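Local coordinates for type II restriction enzyme NgoMIV (Neisseria gonorrhoeae, PDB 1FIU), which recognises the double-stranded DNA sequence 5'-GCCGGC-3' as a homotetramer and cleaves it after the first G, using magnesium ions, at residues I[141-146]-I[179-184]. Numbering follows the deposited sequence.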
loop_
_atom_site.group_PDB
_atom_site.type_symbol
_atom_site.label_atom_id
_atom_site.label_comp_id
_atom_site.label_asym_id
_atom_site.label_seq_id
_atom_site.Cartn_x
_atom_site.Cartn_y
_atom_site.Cartn_z
ATOM N N ILE I 141 11.123 19.412 -7.124
ATOM C CA ILE I 141 12.558 19.607 -6.919
ATOM C C ILE I 141 13.173 18.264 -6.579
ATOM O O ILE I 141 12.598 17.483 -5.844
ATOM C CB ILE I 141 12.847 20.534 -5.695
ATOM C CG1 ILE I 141 12.305 21.943 -5.957
ATOM C CG2 ILE I 141 14.359 20.609 -5.403
ATOM C CD1 ILE I 141 12.300 22.809 -4.705
ATOM N N ILE I 142 14.356 17.995 -7.113
ATOM C CA ILE I 142 15.013 16.756 -6.759
ATOM C C ILE I 142 16.433 17.044 -6.314
ATOM O O ILE I 142 17.035 18.057 -6.715
ATOM C CB ILE I 142 15.086 15.713 -7.936
ATOM C CG1 ILE I 142 15.837 16.301 -9.137
ATOM C CG2 ILE I 142 13.698 15.211 -8.280
ATOM C CD1 ILE I 142 15.983 15.318 -10.326
ATOM N N VAL I 143 16.934 16.190 -5.422
ATOM C CA VAL I 143 18.334 16.237 -4.998
ATOM C C VAL I 143 18.872 14.892 -5.469
ATOM O O VAL I 143 18.234 13.869 -5.267
ATOM C CB VAL I 143 18.518 16.325 -3.471
ATOM C CG1 VAL I 143 20.017 16.432 -3.122
ATOM C CG2 VAL I 143 17.778 17.553 -2.939
ATOM N N THR I 144 20.028 14.904 -6.139
ATOM C CA THR I 144 20.623 13.668 -6.643
ATOM C C THR I 144 22.080 13.556 -6.217
ATOM O O THR I 144 22.717 14.566 -5.888
ATOM C CB THR I 144 20.538 13.607 -8.186
ATOM O OG1 THR I 144 21.259 14.711 -8.745
ATOM C CG2 THR I 144 19.075 13.716 -8.640
ATOM N N ARG I 145 22.593 12.323 -6.211
ATOM C CA ARG I 145 23.989 12.052 -5.836
ATOM C C ARG I 145 24.683 11.387 -7.018
ATOM O O ARG I 145 24.228 10.365 -7.508
ATOM C CB ARG I 145 24.072 11.089 -4.639
ATOM C CG ARG I 145 25.480 11.031 -4.031
ATOM C CD ARG I 145 25.591 10.045 -2.900
ATOM N NE ARG I 145 26.953 10.015 -2.369
ATOM C CZ ARG I 145 27.311 9.369 -1.266
ATOM N NH1 ARG I 145 26.403 8.692 -0.566
ATOM N NH2 ARG I 145 28.580 9.400 -0.851
ATOM N N ASN I 146 25.786 11.981 -7.468
ATOM C CA ASN I 146 26.562 11.403 -8.549
ATOM C C ASN I 146 27.364 10.232 -8.006
ATOM O O ASN I 146 27.664 10.164 -6.817
ATOM C CB ASN I 146 27.498 12.462 -9.133
ATOM C CG ASN I 146 26.769 13.444 -10.027
ATOM O OD1 ASN I 146 27.236 14.569 -10.245
ATOM N ND2 ASN I 146 25.630 13.020 -10.573
ATOM N N LEU I 179 22.034 8.636 -8.333
ATOM C CA LEU I 179 21.011 8.207 -7.372
ATOM C C LEU I 179 20.081 9.360 -6.998
ATOM O O LEU I 179 20.518 10.496 -6.844
ATOM C CB LEU I 179 21.695 7.691 -6.101
ATOM C CG LEU I 179 22.440 6.350 -6.267
ATOM C CD1 LEU I 179 23.603 6.254 -5.279
ATOM C CD2 LEU I 179 21.435 5.199 -6.052
ATOM N N LEU I 180 18.789 9.058 -6.873
ATOM C CA LEU I 180 17.816 10.076 -6.466
ATOM C C LEU I 180 17.871 10.118 -4.931
ATOM O O LEU I 180 17.572 9.124 -4.266
ATOM C CB LEU I 180 16.407 9.715 -6.967
ATOM C CG LEU I 180 15.311 10.721 -6.565
ATOM C CD1 LEU I 180 15.696 12.116 -7.063
ATOM C CD2 LEU I 180 13.953 10.283 -7.128
ATOM N N HIS I 181 18.267 11.265 -4.377
ATOM C CA HIS I 181 18.405 11.409 -2.933
ATOM C C HIS I 181 17.107 11.896 -2.300
ATOM O O HIS I 181 16.725 11.432 -1.218
ATOM C CB HIS I 181 19.520 12.417 -2.611
ATOM C CG HIS I 181 19.820 12.526 -1.151
ATOM N ND1 HIS I 181 19.625 13.683 -0.423
ATOM C CD2 HIS I 181 20.289 11.602 -0.285
ATOM C CE1 HIS I 181 19.972 13.459 0.834
ATOM N NE2 HIS I 181 20.382 12.209 0.940
ATOM N N ALA I 182 16.442 12.824 -2.969
ATOM C CA ALA I 182 15.210 13.388 -2.417
ATOM C C ALA I 182 14.236 13.931 -3.435
ATOM O O ALA I 182 14.631 14.459 -4.488
ATOM C CB ALA I 182 15.550 14.531 -1.434
ATOM N N SER I 183 12.953 13.810 -3.084
ATOM C CA SER I 183 11.832 14.366 -3.846
ATOM C C SER I 183 11.293 15.445 -2.909
ATOM O O SER I 183 10.895 15.144 -1.781
ATOM C CB SER I 183 10.724 13.341 -4.060
ATOM O OG SER I 183 9.552 13.992 -4.582
ATOM N N ILE I 184 11.325 16.690 -3.368
ATOM C CA ILE I 184 10.838 17.812 -2.566
ATOM C C ILE I 184 9.679 18.447 -3.308
ATOM O O ILE I 184 9.863 19.087 -4.323
ATOM C CB ILE I 184 11.953 18.849 -2.363
ATOM C CG1 ILE I 184 13.129 18.209 -1.614
ATOM C CG2 ILE I 184 11.385 20.077 -1.617
ATOM C CD1 ILE I 184 14.363 19.070 -1.554
#
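Val143 faces both His181 and Ala182 where strand 141-145 runs antiparallel to segment 179-184 of strand 179-187, the axes of these short segments 4.4 Å apart at 148°; the 179-184 side thus carries one residue more, a classic beta bulge. Val143 O takes two hydrogen bonds, from His181 N at 2.8 Å and Ala182 N at 3.1 Å, both donors lying on one face of its carbonyl plane. The register shifts by one between Val143 and Thr144; on either side reciprocal backbone bonds join Ile141 with Ile184 and Arg145 with Leu179.

Around Val143 the two methyls divide the work. CG1, anti to the backbone N (chi1 -178°), lies alongside His181, whereas CG2 meets Ala182 CB and, 4.0 Å away, Ile184 CD1. Ile184 also packs its CB against Ile141 CB at 3.8 Å, extending this apolar row. On the other face, Leu180 brings CD1 toward the neighbouring strand, 3.8 Å from Ile142 CB and 3.6 Å from Val143 O; the Ile142 and Leu180 side chains run nearly perpendicular to each other. Arg145 NH1 hydrogen-bonds to Val286 O and Ala285 O of the second subunit.

Strands 92-96 and 215-220 flank the pair, making it an interior, buried part of the mixed sheet in a PD-(D/E)XK nuclease core. Asp140 and Cys186, just beyond its Ile141-Ile184 end, belong to the magnesium site.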